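Local coordinates for FHA domain-containing protein DDL (Arabidopsis thaliana, PDB 3VPY) that probably recognises phosphothreonine through its forkhead-associated (FHA) domain and is thought to bind Dicer-like1 in this way, at residues 20-25 and 125-130; 96-101 and 113-118. All coordinates share one frame; numbering follows the deposited sequence.

Contact 1. Residues 20-25 and 125-130; sequences YVFKDG and EYVLLH
CG of Phe22 is anti to its carbonyl carbon, beside the backbone N (chi1 -62°), and the ring reaches across the strand pair to bring CE2 within 3.5 Å of CG2 of Val127. Tyr20 has the same kind of first torsion (chi1 -73°), which sends its ring to Leu129. There CE2 meets CD1 of Leu129 at 3.9 Å, and the two side chains cross at about a right angle. Each ring also has a backbone oxygen at its edge, in the ring plane: Val127 O at Tyr20 and Glu125 O at Phe22. With an alanine here in place of Phe22, CG2 of Val127 would probably lose its aromatic neighbour and a gap would be left beside it.

The backbones run antiparallel. Tyr20 and Val127 form a hydrogen-bonded pair, with Tyr20 N to Val127 O and Val127 N to Tyr20 O both 2.8 Å. Phe22 and Glu125 form the next such pair. Its bond from Glu125 N to Phe22 O is longer, at 3.2 Å. These four side chains share one face of the sheet. Val21 and Tyr126, a non-hydrogen-bonded pair, share the opposite one. They lie side by side, and CG2 of Val21 is 3.9 Å from CD1 of Tyr126. A water links Gly25 N to Glu125 OE1.

Strands 18-23 and 124-129 are inner strands of the six-stranded antiparallel sheet of the FHA beta sandwich. Strand 26-33 flanks the first, where Leu28 and Leu32 touch Val21. Strand 116-119 flanks the second, and its Thr116 touches Glu125 and Val127.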
loop_
_atom_site.group_PDB
_atom_site.type_symbol
_atom_site.label_atom_id
_atom_site.label_comp_id
_atom_site.label_asym_id
_atom_site.label_seq_id
_atom_site.Cartn_x
_atom_site.Cartn_y
_atom_site.Cartn_z
ATOM N N TYR A 20 -1.678 -8.187 -4.657
ATOM C CA TYR A 20 -2.066 -9.582 -4.831
ATOM C C TYR A 20 -2.743 -10.056 -3.559
ATOM O O TYR A 20 -2.307 -9.727 -2.458
ATOM C CB TYR A 20 -0.834 -10.425 -5.166
ATOM C CG TYR A 20 -0.357 -10.164 -6.581
ATOM C CD1 TYR A 20 -0.692 -11.040 -7.607
ATOM C CD2 TYR A 20 0.355 -9.006 -6.906
ATOM C CE1 TYR A 20 -0.310 -10.801 -8.897
ATOM C CE2 TYR A 20 0.750 -8.756 -8.205
ATOM C CZ TYR A 20 0.427 -9.677 -9.198
ATOM O OH TYR A 20 0.789 -9.459 -10.503
ATOM N N VAL A 21 -3.840 -10.782 -3.724
ATOM C CA VAL A 21 -4.643 -11.265 -2.607
ATOM C C VAL A 21 -4.518 -12.779 -2.426
ATOM O O VAL A 21 -4.485 -13.548 -3.408
ATOM C CB VAL A 21 -6.119 -10.958 -2.878
ATOM C CG1 VAL A 21 -7.001 -11.284 -1.637
ATOM C CG2 VAL A 21 -6.289 -9.494 -3.311
ATOM N N PHE A 22 -4.498 -13.199 -1.164
ATOM C CA PHE A 22 -4.515 -14.616 -0.827
ATOM C C PHE A 22 -5.726 -14.857 0.056
ATOM O O PHE A 22 -6.044 -14.039 0.934
ATOM C CB PHE A 22 -3.229 -15.028 -0.117
ATOM C CG PHE A 22 -2.010 -14.842 -0.962
ATOM C CD1 PHE A 22 -1.527 -15.878 -1.741
ATOM C CD2 PHE A 22 -1.399 -13.593 -1.046
ATOM C CE1 PHE A 22 -0.404 -15.705 -2.546
ATOM C CE2 PHE A 22 -0.293 -13.405 -1.865
ATOM C CZ PHE A 22 0.214 -14.472 -2.602
ATOM N N LYS A 23 -6.415 -15.958 -0.211
ATOM C CA LYS A 23 -7.524 -16.422 0.612
ATOM C C LYS A 23 -7.107 -17.804 1.094
ATOM O O LYS A 23 -6.943 -18.720 0.280
ATOM C CB LYS A 23 -8.791 -16.483 -0.257
ATOM C CG LYS A 23 -10.011 -17.128 0.346
ATOM C CD LYS A 23 -11.187 -16.889 -0.603
ATOM C CE LYS A 23 -12.517 -17.302 -0.005
ATOM N NZ LYS A 23 -13.646 -16.708 -0.797
ATOM N N ASP A 24 -6.938 -17.948 2.416
ATOM C CA ASP A 24 -6.438 -19.186 3.005
ATOM C C ASP A 24 -5.163 -19.656 2.295
ATOM O O ASP A 24 -5.001 -20.851 2.022
ATOM C CB ASP A 24 -7.529 -20.276 2.973
ATOM C CG ASP A 24 -8.766 -19.899 3.781
ATOM O OD1 ASP A 24 -8.605 -19.461 4.934
ATOM O OD2 ASP A 24 -9.897 -20.045 3.260
ATOM N N GLY A 25 -4.279 -18.712 1.965
ATOM C CA GLY A 25 -2.974 -19.044 1.413
ATOM C C GLY A 25 -2.918 -19.313 -0.082
ATOM O O GLY A 25 -1.840 -19.579 -0.619
ATOM N N GLU A 125 -4.457 -12.356 3.093
ATOM C CA GLU A 125 -3.208 -11.613 3.165
ATOM C C GLU A 125 -2.979 -11.012 1.802
ATOM O O GLU A 125 -3.551 -11.461 0.814
ATOM C CB GLU A 125 -2.034 -12.528 3.477
ATOM C CG GLU A 125 -2.088 -13.238 4.797
ATOM C CD GLU A 125 -1.010 -14.263 4.850
ATOM O OE1 GLU A 125 -1.312 -15.444 4.548
ATOM O OE2 GLU A 125 0.142 -13.871 5.140
ATOM N N TYR A 126 -2.131 -10.000 1.759
ATOM C CA TYR A 126 -1.893 -9.254 0.536
ATOM C C TYR A 126 -0.400 -9.078 0.311
ATOM O O TYR A 126 0.356 -8.907 1.273
ATOM C CB TYR A 126 -2.555 -7.869 0.605
ATOM C CG TYR A 126 -4.019 -7.910 0.950
ATOM C CD1 TYR A 126 -4.983 -7.841 -0.058
ATOM C CD2 TYR A 126 -4.439 -8.050 2.283
ATOM C CE1 TYR A 126 -6.333 -7.876 0.252
ATOM C CE2 TYR A 126 -5.787 -8.100 2.612
ATOM C CZ TYR A 126 -6.736 -8.013 1.580
ATOM O OH TYR A 126 -8.079 -8.073 1.866
ATOM N N VAL A 127 0.019 -9.130 -0.948
ATOM C CA VAL A 127 1.407 -8.870 -1.307
ATOM C C VAL A 127 1.479 -7.733 -2.329
ATOM O O VAL A 127 0.765 -7.751 -3.351
ATOM C CB VAL A 127 2.094 -10.135 -1.904
ATOM C CG1 VAL A 127 3.450 -9.785 -2.512
ATOM C CG2 VAL A 127 2.261 -11.188 -0.823
ATOM N N LEU A 128 2.321 -6.746 -2.029
ATOM C CA LEU A 128 2.441 -5.549 -2.846
ATOM C C LEU A 128 3.518 -5.735 -3.896
ATOM O O LEU A 128 4.622 -6.162 -3.587
ATOM C CB LEU A 128 2.787 -4.355 -1.947
ATOM C CG LEU A 128 2.882 -3.006 -2.640
ATOM C CD1 LEU A 128 1.537 -2.553 -3.252
ATOM C CD2 LEU A 128 3.391 -1.976 -1.617
ATOM N N LEU A 129 3.187 -5.435 -5.152
ATOM C CA LEU A 129 4.168 -5.521 -6.238
ATOM C C LEU A 129 3.893 -4.453 -7.265
ATOM O O LEU A 129 2.805 -3.890 -7.316
ATOM C CB LEU A 129 4.061 -6.874 -6.958
ATOM C CG LEU A 129 4.680 -8.174 -6.448
ATOM C CD1 LEU A 129 4.605 -9.229 -7.577
ATOM C CD2 LEU A 129 6.134 -8.012 -5.959
ATOM N N HIS A 130 4.865 -4.234 -8.142
ATOM C CA HIS A 130 4.588 -3.588 -9.411
ATOM C C HIS A 130 5.356 -4.268 -10.542
ATOM O O HIS A 130 6.337 -4.991 -10.298
ATOM C CB HIS A 130 4.864 -2.078 -9.348
ATOM C CG HIS A 130 6.290 -1.711 -9.092
ATOM N ND1 HIS A 130 7.268 -1.804 -10.060
ATOM C CD2 HIS A 130 6.890 -1.176 -8.002
ATOM C CE1 HIS A 130 8.419 -1.385 -9.564
ATOM N NE2 HIS A 130 8.218 -1.001 -8.316
HETATM O O HOH W 1 -4.143 -16.152 3.082
#

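Contact 2. Residues 96-101 and 113-118; sequences TYINES and EKDTIK
Asp115 meets Asn99 through its carboxylate. Asn99 ND2 gives a nearly straight hydrogen bond to Asp115 OD1 (3.0 Å, 169° at the hydrogen). The oxygen lies in the amide plane of Asn99, but the donor comes from above the carboxylate plane; the two flat groups are turned 71° apart. Asp115 OD2 accepts from the backbone N of Phe112, which helps to fix the carboxylate. CG2 of Ile98 also packs against this group.

Thr116 comes next and is held by Asn99 at both its N and its O. Its N donates to Asn99 OD1 at 2.9 Å, and its O accepts from Asn99 N at 2.8 Å. CG of Asn99 sits beside the backbone N (chi1 -57°), which brings the amide across to the other strand, with OD1 at the N-H of Thr116 and ND2 at Asp115. A water bound to Thr116 OG1 donates to Asn99 OD1 and to Lys114 O.

Ile117 forms a non-hydrogen-bonded pair with Ile98, and its CA lies 3.4 Å from Tyr97 O in a CA-H...O contact. Lys118 closes the ladder as a hydrogen-bonded pair with Tyr97. Tyr97 N reaches Lys118 O at 2.8 Å, and Lys118 N reaches Tyr97 O at 3.0 Å. Lys118 O also sits at the edge of the Tyr97 ring, in its plane.

A type I' turn, Ile98 to Ser101, joins strand 96-98 to strand 101-102 in a tight beta hairpin at the edge of this sheet of the FHA sandwich. Strand 124-129 borders strand 116-119 on its other side. Ile98 and Ile117 face Ile87 of strand 79-89 in the second sheet, so they join the core between the two sheets.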
loop_
_atom_site.group_PDB
_atom_site.type_symbol
_atom_site.label_atom_id
_atom_site.label_comp_id
_atom_site.label_asym_id
_atom_site.label_seq_id
_atom_site.Cartn_x
_atom_site.Cartn_y
_atom_site.Cartn_z
ATOM N N THR A 96 -2.705 -3.880 12.272
ATOM C CA THR A 96 -2.299 -4.100 10.896
ATOM C C THR A 96 -0.863 -4.578 10.939
ATOM O O THR A 96 -0.052 -3.995 11.660
ATOM C CB THR A 96 -2.378 -2.793 10.080
ATOM O OG1 THR A 96 -3.753 -2.395 9.975
ATOM C CG2 THR A 96 -1.802 -2.967 8.653
ATOM N N TYR A 97 -0.561 -5.622 10.164
ATOM C CA TYR A 97 0.770 -6.271 10.169
ATOM C C TYR A 97 1.461 -6.110 8.826
ATOM O O TYR A 97 0.849 -6.324 7.785
ATOM C CB TYR A 97 0.625 -7.770 10.450
ATOM C CG TYR A 97 0.033 -8.078 11.790
ATOM C CD1 TYR A 97 0.845 -8.388 12.873
ATOM C CD2 TYR A 97 -1.350 -8.075 11.983
ATOM C CE1 TYR A 97 0.313 -8.671 14.117
ATOM C CE2 TYR A 97 -1.903 -8.363 13.241
ATOM C CZ TYR A 97 -1.061 -8.668 14.302
ATOM O OH TYR A 97 -1.589 -8.976 15.538
ATOM N N ILE A 98 2.733 -5.700 8.856
ATOM C CA ILE A 98 3.550 -5.675 7.651
ATOM C C ILE A 98 4.635 -6.703 7.894
ATOM O O ILE A 98 5.372 -6.624 8.888
ATOM C CB ILE A 98 4.245 -4.316 7.428
ATOM C CG1 ILE A 98 3.259 -3.155 7.381
ATOM C CG2 ILE A 98 5.092 -4.325 6.142
ATOM C CD1 ILE A 98 4.031 -1.805 7.413
ATOM N N ASN A 99 4.735 -7.680 7.006
ATOM C CA ASN A 99 5.743 -8.740 7.191
ATOM C C ASN A 99 5.703 -9.349 8.598
ATOM O O ASN A 99 6.742 -9.517 9.274
ATOM C CB ASN A 99 7.137 -8.199 6.803
ATOM C CG ASN A 99 7.164 -7.678 5.367
ATOM O OD1 ASN A 99 6.581 -8.286 4.477
ATOM N ND2 ASN A 99 7.789 -6.538 5.157
ATOM N N GLU A 100 4.490 -9.671 9.038
ATOM C CA GLU A 100 4.222 -10.335 10.312
ATOM C C GLU A 100 4.416 -9.517 11.594
ATOM O O GLU A 100 4.198 -10.033 12.695
ATOM C CB GLU A 100 4.973 -11.674 10.381
ATOM C CG GLU A 100 4.427 -12.698 9.383
ATOM C CD GLU A 100 3.115 -13.324 9.854
ATOM O OE1 GLU A 100 3.111 -14.019 10.899
ATOM O OE2 GLU A 100 2.082 -13.131 9.177
ATOM N N SER A 101 4.773 -8.244 11.465
ATOM C CA SER A 101 4.983 -7.390 12.631
ATOM C C SER A 101 3.967 -6.240 12.631
ATOM O O SER A 101 3.805 -5.578 11.597
ATOM C CB SER A 101 6.419 -6.839 12.610
ATOM O OG SER A 101 6.625 -5.921 13.674
ATOM N N GLU A 113 7.989 -3.211 -2.558
ATOM C CA GLU A 113 7.690 -4.423 -3.335
ATOM C C GLU A 113 7.994 -5.653 -2.478
ATOM O O GLU A 113 9.044 -5.720 -1.805
ATOM C CB GLU A 113 8.591 -4.523 -4.566
ATOM C CG GLU A 113 8.403 -3.511 -5.634
ATOM C CD GLU A 113 9.369 -3.811 -6.785
ATOM O OE1 GLU A 113 10.416 -4.426 -6.540
ATOM O OE2 GLU A 113 9.074 -3.463 -7.922
ATOM N N LYS A 114 7.073 -6.619 -2.537
ATOM C CA LYS A 114 7.159 -7.909 -1.855
ATOM C C LYS A 114 6.718 -7.891 -0.408
ATOM O O LYS A 114 6.659 -8.947 0.236
ATOM C CB LYS A 114 8.546 -8.568 -2.000
ATOM C CG LYS A 114 8.951 -8.806 -3.439
ATOM C CD LYS A 114 10.349 -9.391 -3.516
ATOM C CE LYS A 114 10.800 -9.464 -4.966
ATOM N NZ LYS A 114 12.046 -10.262 -5.108
ATOM N N ASP A 115 6.342 -6.713 0.108
ATOM C CA ASP A 115 5.789 -6.666 1.452
ATOM C C ASP A 115 4.511 -7.488 1.539
ATOM O O ASP A 115 3.692 -7.458 0.614
ATOM C CB ASP A 115 5.436 -5.238 1.864
ATOM C CG ASP A 115 6.630 -4.447 2.360
ATOM O OD1 ASP A 115 7.697 -5.039 2.599
ATOM O OD2 ASP A 115 6.460 -3.219 2.534
ATOM N N THR A 116 4.325 -8.174 2.663
ATOM C CA THR A 116 3.057 -8.844 2.930
ATOM C C THR A 116 2.293 -8.065 3.980
ATOM O O THR A 116 2.844 -7.670 4.997
ATOM C CB THR A 116 3.267 -10.275 3.421
ATOM O OG1 THR A 116 4.033 -10.986 2.441
ATOM C CG2 THR A 116 1.925 -10.967 3.609
ATOM N N ILE A 117 1.018 -7.876 3.725
ATOM C CA ILE A 117 0.147 -7.107 4.598
ATOM C C ILE A 117 -0.995 -7.984 5.074
ATOM O O ILE A 117 -1.582 -8.733 4.284
ATOM C CB ILE A 117 -0.419 -5.913 3.830
ATOM C CG1 ILE A 117 0.741 -5.057 3.307
ATOM C CG2 ILE A 117 -1.341 -5.097 4.712
ATOM C CD1 ILE A 117 0.322 -4.014 2.295
ATOM N N LYS A 118 -1.321 -7.863 6.354
ATOM C CA LYS A 118 -2.459 -8.595 6.930
ATOM C C LYS A 118 -3.196 -7.676 7.875
ATOM O O LYS A 118 -2.557 -6.961 8.660
ATOM C CB LYS A 118 -1.975 -9.814 7.705
ATOM C CG LYS A 118 -3.090 -10.673 8.305
ATOM C CD LYS A 118 -2.485 -11.676 9.273
ATOM C CE LYS A 118 -3.461 -12.725 9.691
ATOM N NZ LYS A 118 -2.729 -14.016 9.959
HETATM O O HOH W 2 6.892 -10.375 2.743
HETATM O O HOH W 3 2.073 -9.475 7.551
#

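In the fold
From the N terminus, strand 18-23 comes first, and its partner 124-129 lies near the end of the fold. Strand 26-33, most of the second sheet and then strand 96-98 follow. Contact 2 closes a short loop of 11 residues between 96-101 and 113-118, which holds strand 109-110, an edge of the second sheet. Strand 124-129 follows strand 116-119 directly and pairs with 18-23, so contact 1 closes a loop of 99 residues that encloses contact 2. The contacts meet at their shared border: Tyr126 O lies 2.7 Å from Ile117 N, a probable hydrogen bond. Together they join four neighbouring strands of one sheet, in the order 18-23, 124-129, 116-119, 96-98.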